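Local coordinates for protein 2',5'-phosphodiesterase 12 (Homo sapiens, PDB 4Z0V) that belongs to the endonuclease/exonuclease/phosphatase family of DNase I-like folds and carries an E-set-type N-terminal domain, at residues Leu192-Arg206 with Thr215-Asp229. Residues are numbered along the deposited sequence; the frame is centred on the assembly and turned at random.
Sequences LVPALEAFGLEGVFR and TFYRKSKFSLLSQHD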
ATOM      1  N   LEU A 192       0.359   9.089   4.537  1.00  9.82           N
ATOM      2  CA  LEU A 192       0.502   8.673   3.133  1.00 10.46           C
ATOM      3  C   LEU A 192       0.086   9.765   2.153  1.00 13.50           C
ATOM      4  O   LEU A 192       0.845  10.062   1.237  1.00 13.46           O
ATOM      5  CB  LEU A 192      -0.294   7.387   2.875  1.00 10.39           C
ATOM      6  CG  LEU A 192       0.054   6.252   3.823  1.00 12.65           C
ATOM      7  CD1 LEU A 192      -0.930   5.121   3.653  1.00 13.04           C
ATOM      8  CD2 LEU A 192       1.509   5.741   3.578  1.00 18.57           C
ATOM      9  N   VAL A 193      -1.091  10.385   2.341  1.00  9.78           N
ATOM     10  CA  VAL A 193      -1.524  11.417   1.400  1.00 10.09           C
ATOM     11  C   VAL A 193      -0.491  12.579   1.358  1.00 13.98           C
ATOM     12  O   VAL A 193      -0.027  12.864   0.271  1.00 14.34           O
ATOM     13  CB  VAL A 193      -2.978  11.884   1.638  1.00 12.58           C
ATOM     14  CG1 VAL A 193      -3.249  13.235   0.977  1.00 12.92           C
ATOM     15  CG2 VAL A 193      -3.959  10.838   1.109  1.00 13.05           C
ATOM     16  N   PRO A 194      -0.019  13.172   2.473  1.00 12.50           N
ATOM     17  CA  PRO A 194       0.976  14.264   2.347  1.00 12.41           C
ATOM     18  C   PRO A 194       2.296  13.826   1.711  1.00 13.63           C
ATOM     19  O   PRO A 194       2.833  14.564   0.881  1.00 13.36           O
ATOM     20  CB  PRO A 194       1.190  14.706   3.804  1.00 13.89           C
ATOM     21  CG  PRO A 194      -0.097  14.317   4.506  1.00 18.78           C
ATOM     22  CD  PRO A 194      -0.425  12.991   3.884  1.00 14.97           C
ATOM     23  N   ALA A 195       2.818  12.638   2.064  1.00 10.51           N
ATOM     24  CA  ALA A 195       4.081  12.204   1.482  1.00 10.68           C
ATOM     25  C   ALA A 195       3.930  11.896   0.002  1.00 12.58           C
ATOM     26  O   ALA A 195       4.716  12.359  -0.834  1.00 13.44           O
ATOM     27  CB  ALA A 195       4.600  10.967   2.213  1.00 12.21           C
ATOM     28  N   LEU A 196       2.941  11.090  -0.332  1.00  8.98           N
ATOM     29  CA  LEU A 196       2.827  10.631  -1.710  1.00  7.85           C
ATOM     30  C   LEU A 196       2.331  11.729  -2.638  1.00 12.77           C
ATOM     31  O   LEU A 196       2.776  11.785  -3.795  1.00 11.21           O
ATOM     32  CB  LEU A 196       1.964   9.359  -1.775  1.00  7.61           C
ATOM     33  CG  LEU A 196       2.576   8.140  -1.048  1.00 12.69           C
ATOM     34  CD1 LEU A 196       1.674   6.921  -1.171  1.00 13.01           C
ATOM     35  CD2 LEU A 196       3.946   7.739  -1.655  1.00 14.25           C
ATOM     36  N   GLU A 197       1.478  12.649  -2.153  1.00 11.59           N
ATOM     37  CA  GLU A 197       1.112  13.725  -3.075  1.00 12.89           C
ATOM     38  C   GLU A 197       2.323  14.642  -3.394  1.00 15.84           C
ATOM     39  O   GLU A 197       2.451  15.113  -4.523  1.00 14.63           O
ATOM     40  CB  GLU A 197      -0.115  14.518  -2.607  1.00 15.86           C
ATOM     41  CG  GLU A 197       0.039  15.513  -1.491  1.00 30.35           C
ATOM     42  CD  GLU A 197      -1.267  16.239  -1.182  1.00 49.62           C
ATOM     43  OE1 GLU A 197      -1.211  17.198  -0.382  1.00 39.04           O
ATOM     44  OE2 GLU A 197      -2.325  15.898  -1.770  1.00 22.76           O
ATOM     45  N   ALA A 198       3.242  14.831  -2.424  1.00 13.42           N
ATOM     46  CA  ALA A 198       4.458  15.636  -2.631  1.00 12.96           C
ATOM     47  C   ALA A 198       5.351  15.041  -3.729  1.00 14.95           C
ATOM     48  O   ALA A 198       6.096  15.768  -4.410  1.00 14.99           O
ATOM     49  CB  ALA A 198       5.228  15.729  -1.326  1.00 12.89           C
ATOM     50  N   PHE A 199       5.261  13.716  -3.909  1.00 11.51           N
ATOM     51  CA  PHE A 199       6.046  13.002  -4.907  1.00 10.42           C
ATOM     52  C   PHE A 199       5.220  12.687  -6.173  1.00 15.42           C
ATOM     53  O   PHE A 199       5.684  11.919  -7.004  1.00 16.30           O
ATOM     54  CB  PHE A 199       6.661  11.716  -4.286  1.00 10.85           C
ATOM     55  CG  PHE A 199       7.853  12.023  -3.402  1.00 10.63           C
ATOM     56  CD1 PHE A 199       7.675  12.481  -2.097  1.00 11.87           C
ATOM     57  CD2 PHE A 199       9.154  11.906  -3.893  1.00 13.09           C
ATOM     58  CE1 PHE A 199       8.773  12.762  -1.278  1.00 11.77           C
ATOM     59  CE2 PHE A 199      10.254  12.196  -3.086  1.00 14.66           C
ATOM     60  CZ  PHE A 199      10.060  12.621  -1.778  1.00 12.80           C
ATOM     61  N   GLY A 200       4.038  13.295  -6.318  1.00 11.63           N
ATOM     62  CA  GLY A 200       3.246  13.190  -7.542  1.00 11.45           C
ATOM     63  C   GLY A 200       2.212  12.080  -7.650  1.00 13.99           C
ATOM     64  O   GLY A 200       1.731  11.814  -8.750  1.00 12.71           O
ATOM     65  N   LEU A 201       1.814  11.473  -6.523  1.00 10.33           N
ATOM     66  CA  LEU A 201       0.784  10.426  -6.538  1.00  9.07           C
ATOM     67  C   LEU A 201      -0.466  10.879  -5.798  1.00 11.94           C
ATOM     68  O   LEU A 201      -0.378  11.610  -4.816  1.00 12.97           O
ATOM     69  CB  LEU A 201       1.289   9.112  -5.914  1.00  9.20           C
ATOM     70  CG  LEU A 201       2.452   8.420  -6.641  1.00 13.88           C
ATOM     71  CD1 LEU A 201       3.786   8.848  -6.055  1.00 16.09           C
ATOM     72  CD2 LEU A 201       2.364   6.923  -6.483  1.00 15.98           C
ATOM     73  N   GLU A 202      -1.606  10.421  -6.255  1.00  8.36           N
ATOM     74  CA  GLU A 202      -2.915  10.696  -5.654  1.00  9.73           C
ATOM     75  C   GLU A 202      -3.490   9.373  -5.194  1.00 13.27           C
ATOM     76  O   GLU A 202      -3.189   8.343  -5.793  1.00 12.84           O
ATOM     77  CB  GLU A 202      -3.810  11.362  -6.700  1.00 12.13           C
ATOM     78  CG  GLU A 202      -5.126  11.905  -6.224  1.00 22.29           C
ATOM     79  CD  GLU A 202      -5.697  12.884  -7.241  1.00 48.93           C
ATOM     80  OE1 GLU A 202      -6.390  12.425  -8.178  1.00 51.65           O
ATOM     81  OE2 GLU A 202      -5.366  14.089  -7.161  1.00 44.84           O
ATOM     82  N   GLY A 203      -4.269   9.384  -4.131  1.00  9.94           N
ATOM     83  CA  GLY A 203      -4.764   8.117  -3.611  1.00 11.04           C
ATOM     84  C   GLY A 203      -6.237   8.055  -3.274  1.00 13.68           C
ATOM     85  O   GLY A 203      -6.907   9.091  -3.124  1.00 10.46           O
ATOM     86  N   VAL A 204      -6.732   6.811  -3.147  1.00  9.84           N
ATOM     87  CA  VAL A 204      -8.114   6.503  -2.757  1.00  8.98           C
ATOM     88  C   VAL A 204      -8.061   5.463  -1.620  1.00 10.95           C
ATOM     89  O   VAL A 204      -7.137   4.631  -1.538  1.00  9.70           O
ATOM     90  CB  VAL A 204      -8.991   6.062  -3.954  1.00 12.73           C
ATOM     91  CG1 VAL A 204      -9.209   7.231  -4.925  1.00 11.74           C
ATOM     92  CG2 VAL A 204      -8.406   4.854  -4.678  1.00 13.09           C
ATOM     93  N   PHE A 205      -9.026   5.559  -0.708  1.00  7.95           N
ATOM     94  CA  PHE A 205      -9.037   4.737   0.507  1.00  8.75           C
ATOM     95  C   PHE A 205     -10.363   4.015   0.658  1.00 13.12           C
ATOM     96  O   PHE A 205     -11.418   4.622   0.463  1.00 12.15           O
ATOM     97  CB  PHE A 205      -8.771   5.661   1.716  1.00  9.73           C
ATOM     98  CG  PHE A 205      -8.711   5.015   3.082  1.00 12.34           C
ATOM     99  CD1 PHE A 205      -7.775   4.019   3.363  1.00 14.18           C
ATOM    100  CD2 PHE A 205      -9.518   5.473   4.118  1.00 16.14           C
ATOM    101  CE1 PHE A 205      -7.707   3.431   4.640  1.00 15.43           C
ATOM    102  CE2 PHE A 205      -9.444   4.897   5.396  1.00 19.44           C
ATOM    103  CZ  PHE A 205      -8.531   3.881   5.651  1.00 17.55           C
ATOM    104  N   ARG A 206     -10.303   2.736   1.039  1.00  9.95           N
ATOM    105  CA  ARG A 206     -11.492   1.922   1.318  1.00 10.04           C
ATOM    106  C   ARG A 206     -11.307   1.291   2.695  1.00 12.69           C
ATOM    107  O   ARG A 206     -10.551   0.334   2.831  1.00 11.26           O
ATOM    108  CB  ARG A 206     -11.713   0.876   0.212  1.00 10.73           C
ATOM    109  CG  ARG A 206     -12.810  -0.189   0.498  1.00 17.18           C
ATOM    110  CD  ARG A 206     -14.186   0.430   0.728  1.00 26.44           C
ATOM    111  NE  ARG A 206     -14.571   1.276  -0.402  1.00 33.57           N
ATOM    112  CZ  ARG A 206     -15.668   2.019  -0.465  1.00 47.34           C
ATOM    113  NH1 ARG A 206     -16.521   2.049   0.556  1.00 39.21           N
ATOM    114  NH2 ARG A 206     -15.918   2.750  -1.543  1.00 24.70           N
ATOM    115  N   THR A 215      -5.038   2.769  -2.689  1.00  7.74           N
ATOM    116  CA  THR A 215      -4.358   2.662  -3.995  1.00  6.04           C
ATOM    117  C   THR A 215      -3.925   4.069  -4.353  1.00 10.55           C
ATOM    118  O   THR A 215      -4.744   4.977  -4.322  1.00 10.64           O
ATOM    119  CB  THR A 215      -5.262   2.009  -5.082  1.00  9.50           C
ATOM    120  OG1 THR A 215      -5.570   0.663  -4.710  1.00 11.57           O
ATOM    121  CG2 THR A 215      -4.594   1.968  -6.474  1.00 12.79           C
ATOM    122  N   PHE A 216      -2.655   4.239  -4.671  1.00  8.24           N
ATOM    123  CA  PHE A 216      -2.075   5.520  -5.097  1.00  8.28           C
ATOM    124  C   PHE A 216      -1.597   5.387  -6.527  1.00 10.25           C
ATOM    125  O   PHE A 216      -1.144   4.326  -6.910  1.00  9.58           O
ATOM    126  CB  PHE A 216      -0.922   5.949  -4.190  1.00  9.09           C
ATOM    127  CG  PHE A 216      -1.385   6.464  -2.852  1.00 10.17           C
ATOM    128  CD1 PHE A 216      -1.599   5.586  -1.782  1.00 12.28           C
ATOM    129  CD2 PHE A 216      -1.540   7.835  -2.633  1.00 10.58           C
ATOM    130  CE1 PHE A 216      -2.020   6.068  -0.538  1.00 12.42           C
ATOM    131  CE2 PHE A 216      -1.970   8.318  -1.388  1.00 11.86           C
ATOM    132  CZ  PHE A 216      -2.222   7.426  -0.358  1.00 10.40           C
ATOM    133  N   TYR A 217      -1.735   6.446  -7.326  1.00  7.04           N
ATOM    134  CA  TYR A 217      -1.315   6.368  -8.721  1.00  9.68           C
ATOM    135  C   TYR A 217      -0.595   7.645  -9.084  1.00 13.23           C
ATOM    136  O   TYR A 217      -0.976   8.712  -8.606  1.00 11.23           O
ATOM    137  CB  TYR A 217      -2.517   6.101  -9.663  1.00 11.91           C
ATOM    138  CG  TYR A 217      -3.680   7.048  -9.431  1.00 14.87           C
ATOM    139  CD1 TYR A 217      -4.636   6.784  -8.451  1.00 18.08           C
ATOM    140  CD2 TYR A 217      -3.784   8.240 -10.139  1.00 18.41           C
ATOM    141  CE1 TYR A 217      -5.645   7.701  -8.159  1.00 20.53           C
ATOM    142  CE2 TYR A 217      -4.807   9.151  -9.874  1.00 20.29           C
ATOM    143  CZ  TYR A 217      -5.729   8.879  -8.881  1.00 31.29           C
ATOM    144  OH  TYR A 217      -6.747   9.773  -8.640  1.00 39.40           O
ATOM    145  N   ARG A 218       0.457   7.537  -9.926  1.00  9.92           N
ATOM    146  CA  ARG A 218       1.244   8.700 -10.326  1.00  8.99           C
ATOM    147  C   ARG A 218       0.479   9.531 -11.335  1.00 10.94           C
ATOM    148  O   ARG A 218       0.177   9.042 -12.427  1.00 11.62           O
ATOM    149  CB  ARG A 218       2.586   8.248 -10.878  1.00  6.70           C
ATOM    150  CG  ARG A 218       3.464   9.420 -11.323  1.00  8.46           C
ATOM    151  CD  ARG A 218       4.874   8.948 -11.685  1.00 10.81           C
ATOM    152  NE  ARG A 218       5.532   8.356 -10.523  1.00 10.68           N
ATOM    153  CZ  ARG A 218       6.073   9.059  -9.528  1.00 11.55           C
ATOM    154  NH1 ARG A 218       6.117  10.387  -9.588  1.00 11.77           N
ATOM    155  NH2 ARG A 218       6.590   8.440  -8.478  1.00 10.87           N
ATOM    156  N   LYS A 219       0.210  10.799 -10.989  1.00  9.73           N
ATOM    157  CA  LYS A 219      -0.630  11.687 -11.819  1.00  9.60           C
ATOM    158  C   LYS A 219       0.008  12.008 -13.173  1.00 13.45           C
ATOM    159  O   LYS A 219      -0.711  12.183 -14.157  1.00 14.59           O
ATOM    160  CB  LYS A 219      -0.968  12.997 -11.083  1.00 11.56           C
ATOM    161  CG  LYS A 219      -1.891  12.824  -9.844  1.00 18.14           C
ATOM    162  CD  LYS A 219      -3.323  12.331 -10.222  1.00 31.39           C
ATOM    163  CE  LYS A 219      -4.253  13.363 -10.846  1.00 34.38           C
ATOM    164  NZ  LYS A 219      -4.436  14.562  -9.987  1.00 38.59           N
ATOM    165  N   SER A 220       1.339  12.008 -13.240  1.00 11.02           N
ATOM    166  CA  SER A 220       2.009  12.292 -14.515  1.00 11.09           C
ATOM    167  C   SER A 220       1.825  11.121 -15.511  1.00 14.91           C
ATOM    168  O   SER A 220       2.025  11.315 -16.706  1.00 15.06           O
ATOM    169  CB  SER A 220       3.487  12.595 -14.301  1.00 12.27           C
ATOM    170  OG  SER A 220       4.198  11.416 -13.972  1.00 13.69           O
ATOM    171  N   LYS A 221       1.432   9.927 -15.027  1.00  9.36           N
ATOM    172  CA  LYS A 221       1.225   8.790 -15.910  1.00  8.87           C
ATOM    173  C   LYS A 221      -0.221   8.338 -15.956  1.00 13.56           C
ATOM    174  O   LYS A 221      -0.585   7.649 -16.901  1.00 15.09           O
ATOM    175  CB  LYS A 221       2.122   7.613 -15.501  1.00 11.87           C
ATOM    176  CG  LYS A 221       3.584   7.932 -15.768  1.00 17.91           C
ATOM    177  CD  LYS A 221       4.527   6.918 -15.170  1.00 21.78           C
ATOM    178  CE  LYS A 221       4.905   5.865 -16.166  1.00 29.32           C
ATOM    179  NZ  LYS A 221       6.044   5.050 -15.682  1.00 18.61           N
ATOM    180  N   PHE A 222      -1.036   8.654 -14.929  1.00 11.35           N
ATOM    181  CA  PHE A 222      -2.423   8.157 -14.863  1.00 10.63           C
ATOM    182  C   PHE A 222      -3.423   9.137 -14.287  1.00 14.05           C
ATOM    183  O   PHE A 222      -3.090   9.918 -13.402  1.00 12.01           O
ATOM    184  CB  PHE A 222      -2.491   6.901 -13.953  1.00 12.03           C
ATOM    185  CG  PHE A 222      -1.766   5.696 -14.504  1.00 14.08           C
ATOM    186  CD1 PHE A 222      -2.252   5.022 -15.621  1.00 15.83           C
ATOM    187  CD2 PHE A 222      -0.555   5.276 -13.946  1.00 16.29           C
ATOM    188  CE1 PHE A 222      -1.580   3.907 -16.128  1.00 18.00           C
ATOM    189  CE2 PHE A 222       0.127   4.167 -14.466  1.00 19.50           C
ATOM    190  CZ  PHE A 222      -0.384   3.498 -15.561  1.00 17.10           C
ATOM    191  N   SER A 223      -4.682   8.985 -14.705  1.00  9.49           N
ATOM    192  CA  SER A 223      -5.837   9.680 -14.140  1.00  8.90           C
ATOM    193  C   SER A 223      -6.816   8.606 -13.679  1.00 12.29           C
ATOM    194  O   SER A 223      -6.936   7.560 -14.336  1.00 12.32           O
ATOM    195  CB  SER A 223      -6.510  10.594 -15.168  1.00 14.04           C
ATOM    196  OG  SER A 223      -5.701  11.730 -15.430  1.00 22.79           O
ATOM    197  N   LEU A 224      -7.573   8.895 -12.632  1.00 10.62           N
ATOM    198  CA  LEU A 224      -8.575   7.935 -12.166  1.00 10.60           C
ATOM    199  C   LEU A 224      -9.875   8.123 -12.952  1.00 11.96           C
ATOM    200  O   LEU A 224     -10.375   9.241 -13.036  1.00 12.45           O
ATOM    201  CB  LEU A 224      -8.803   8.163 -10.669  1.00 11.86           C
ATOM    202  CG  LEU A 224      -9.882   7.316  -9.990  1.00 14.33           C
ATOM    203  CD1 LEU A 224      -9.465   5.837  -9.937  1.00 12.54           C
ATOM    204  CD2 LEU A 224     -10.114   7.826  -8.553  1.00 15.87           C
ATOM    205  N   LEU A 225     -10.371   7.065 -13.597  1.00  9.78           N
ATOM    206  CA  LEU A 225     -11.641   7.135 -14.336  1.00 10.61           C
ATOM    207  C   LEU A 225     -12.822   6.823 -13.436  1.00 12.39           C
ATOM    208  O   LEU A 225     -13.823   7.568 -13.420  1.00 11.05           O
ATOM    209  CB  LEU A 225     -11.658   6.178 -15.544  1.00 10.49           C
ATOM    210  CG  LEU A 225     -10.688   6.537 -16.665  1.00 14.41           C
ATOM    211  CD1 LEU A 225     -10.884   5.596 -17.874  1.00 13.43           C
ATOM    212  CD2 LEU A 225     -10.856   8.033 -17.094  1.00 15.35           C
ATOM    213  N   SER A 226     -12.769   5.662 -12.774  1.00 10.77           N
ATOM    214  CA  SER A 226     -13.899   5.212 -11.970  1.00  9.93           C
ATOM    215  C   SER A 226     -13.464   4.237 -10.886  1.00 12.49           C
ATOM    216  O   SER A 226     -12.343   3.726 -10.913  1.00  9.83           O
ATOM    217  CB  SER A 226     -14.925   4.533 -12.881  1.00 11.81           C
ATOM    218  OG  SER A 226     -14.325   3.439 -13.543  1.00 12.36           O
ATOM    219  N   GLN A 227     -14.361   4.000  -9.911  1.00  9.13           N
ATOM    220  CA  GLN A 227     -14.049   3.111  -8.784  1.00  9.17           C
ATOM    221  C   GLN A 227     -15.158   2.083  -8.638  1.00 13.65           C
ATOM    222  O   GLN A 227     -16.333   2.377  -8.892  1.00 12.17           O
ATOM    223  CB  GLN A 227     -13.862   3.895  -7.483  1.00 10.05           C
ATOM    224  CG  GLN A 227     -12.718   4.923  -7.546  1.00 13.33           C
ATOM    225  CD  GLN A 227     -12.734   5.784  -6.321  1.00 17.04           C
ATOM    226  OE1 GLN A 227     -13.257   6.899  -6.340  1.00 15.46           O
ATOM    227  NE2 GLN A 227     -12.184   5.270  -5.218  1.00 10.78           N
ATOM    228  N   HIS A 228     -14.785   0.850  -8.284  1.00 10.91           N
ATOM    229  CA  HIS A 228     -15.759  -0.245  -8.246  1.00 10.19           C
ATOM    230  C   HIS A 228     -15.506  -1.140  -7.020  1.00 12.40           C
ATOM    231  O   HIS A 228     -15.414  -2.366  -7.118  1.00 12.88           O
ATOM    232  CB  HIS A 228     -15.663  -1.034  -9.563  1.00 11.45           C
ATOM    233  CG  HIS A 228     -15.720  -0.154 -10.782  1.00 14.32           C
ATOM    234  ND1 HIS A 228     -16.927   0.195 -11.361  1.00 15.10           N
ATOM    235  CD2 HIS A 228     -14.718   0.462 -11.458  1.00 16.16           C
ATOM    236  CE1 HIS A 228     -16.624   0.992 -12.379  1.00 14.77           C
ATOM    237  NE2 HIS A 228     -15.313   1.193 -12.464  1.00 15.57           N
ATOM    238  N   ASP A 229     -15.361  -0.517  -5.864  1.00 11.00           N
ATOM    239  CA  ASP A 229     -15.068  -1.281  -4.645  1.00 10.92           C
ATOM    240  C   ASP A 229     -16.253  -2.116  -4.177  1.00 13.97           C
ATOM    241  O   ASP A 229     -17.415  -1.715  -4.319  1.00 12.66           O
ATOM    242  CB  ASP A 229     -14.670  -0.359  -3.497  1.00 12.56           C
ATOM    243  CG  ASP A 229     -13.512   0.583  -3.747  1.00 13.80           C
ATOM    244  OD1 ASP A 229     -12.797   0.423  -4.792  1.00 11.16           O
ATOM    245  OD2 ASP A 229     -13.282   1.435  -2.902  1.00 13.49           O
TER
HETATM  246  O   HOH W   1       8.535  10.098  -7.301  1.00 16.72           O
HETATM  247  O   HOH W   2       2.860  12.961 -10.893  1.00 13.09           O
HETATM  248  O   HOH W   3     -12.478   5.481  -2.263  1.00 29.58           O
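The ring of Phe-216 sits between the CD1 methyl of Leu-196, 3.5 Å from the ring centroid on one face, and CA of Gly-203 on the opposite face, two CH-pi contacts that place it between helix 185-198 and the backbone of an edge strand. The setting is the alpha/beta sandwich of the DNase I-like fold: helix 185-198 runs into strand 201-207, an edge strand of a six-stranded mixed sheet, which forms a hairpin with strand 211-218. Because Gly-203 is the non-hydrogen-bonded partner of Phe-216 and has no side chain, the ring can lie directly against its backbone. With CG turned beside the backbone N (chi1 -75°), Phe-216 stands up toward the helix, where CG2 of Val-193 meets its edge and CB of Leu-192 lies 3.8 Å from CZ. A Schellman motif with Gly-200 at C-prime turns the chain from helix to strand.

On the other face of this sheet, Val-204 packs CG1 against Leu-224 CD2 (3.8 Å), linking the hairpin to strand 222-231 of the second sheet. Further along that face, Glu-202 and Tyr-217 exchange two backbone N-H...O bonds, and their side chains lie alongside, pointing the same way; the Glu-202 carbonyl oxygen lies 3.3 Å above the tyrosine ring plane, offset toward its rim. Tyr-217 OH makes a weak hydrogen bond to Glu-202 OE1 (2.7 Å), while Lys-219, bent at chi2, chi3 and chi4, places NZ 3.0 Å from Glu-202 OE2 in a salt bridge from above the carboxylate plane.

At the helix end, Arg-218 donates weakly from NH1 to Phe-199 O, but its guanidinium is also held by Asp-176 and Ala-175. At the opposite end of strand 201-207 a salt bridge forms: Arg-206 NE points in its guanidinium plane at the anti lone pair of Asp-229 OD2, 2.8 Å away and nearly straight at 163°.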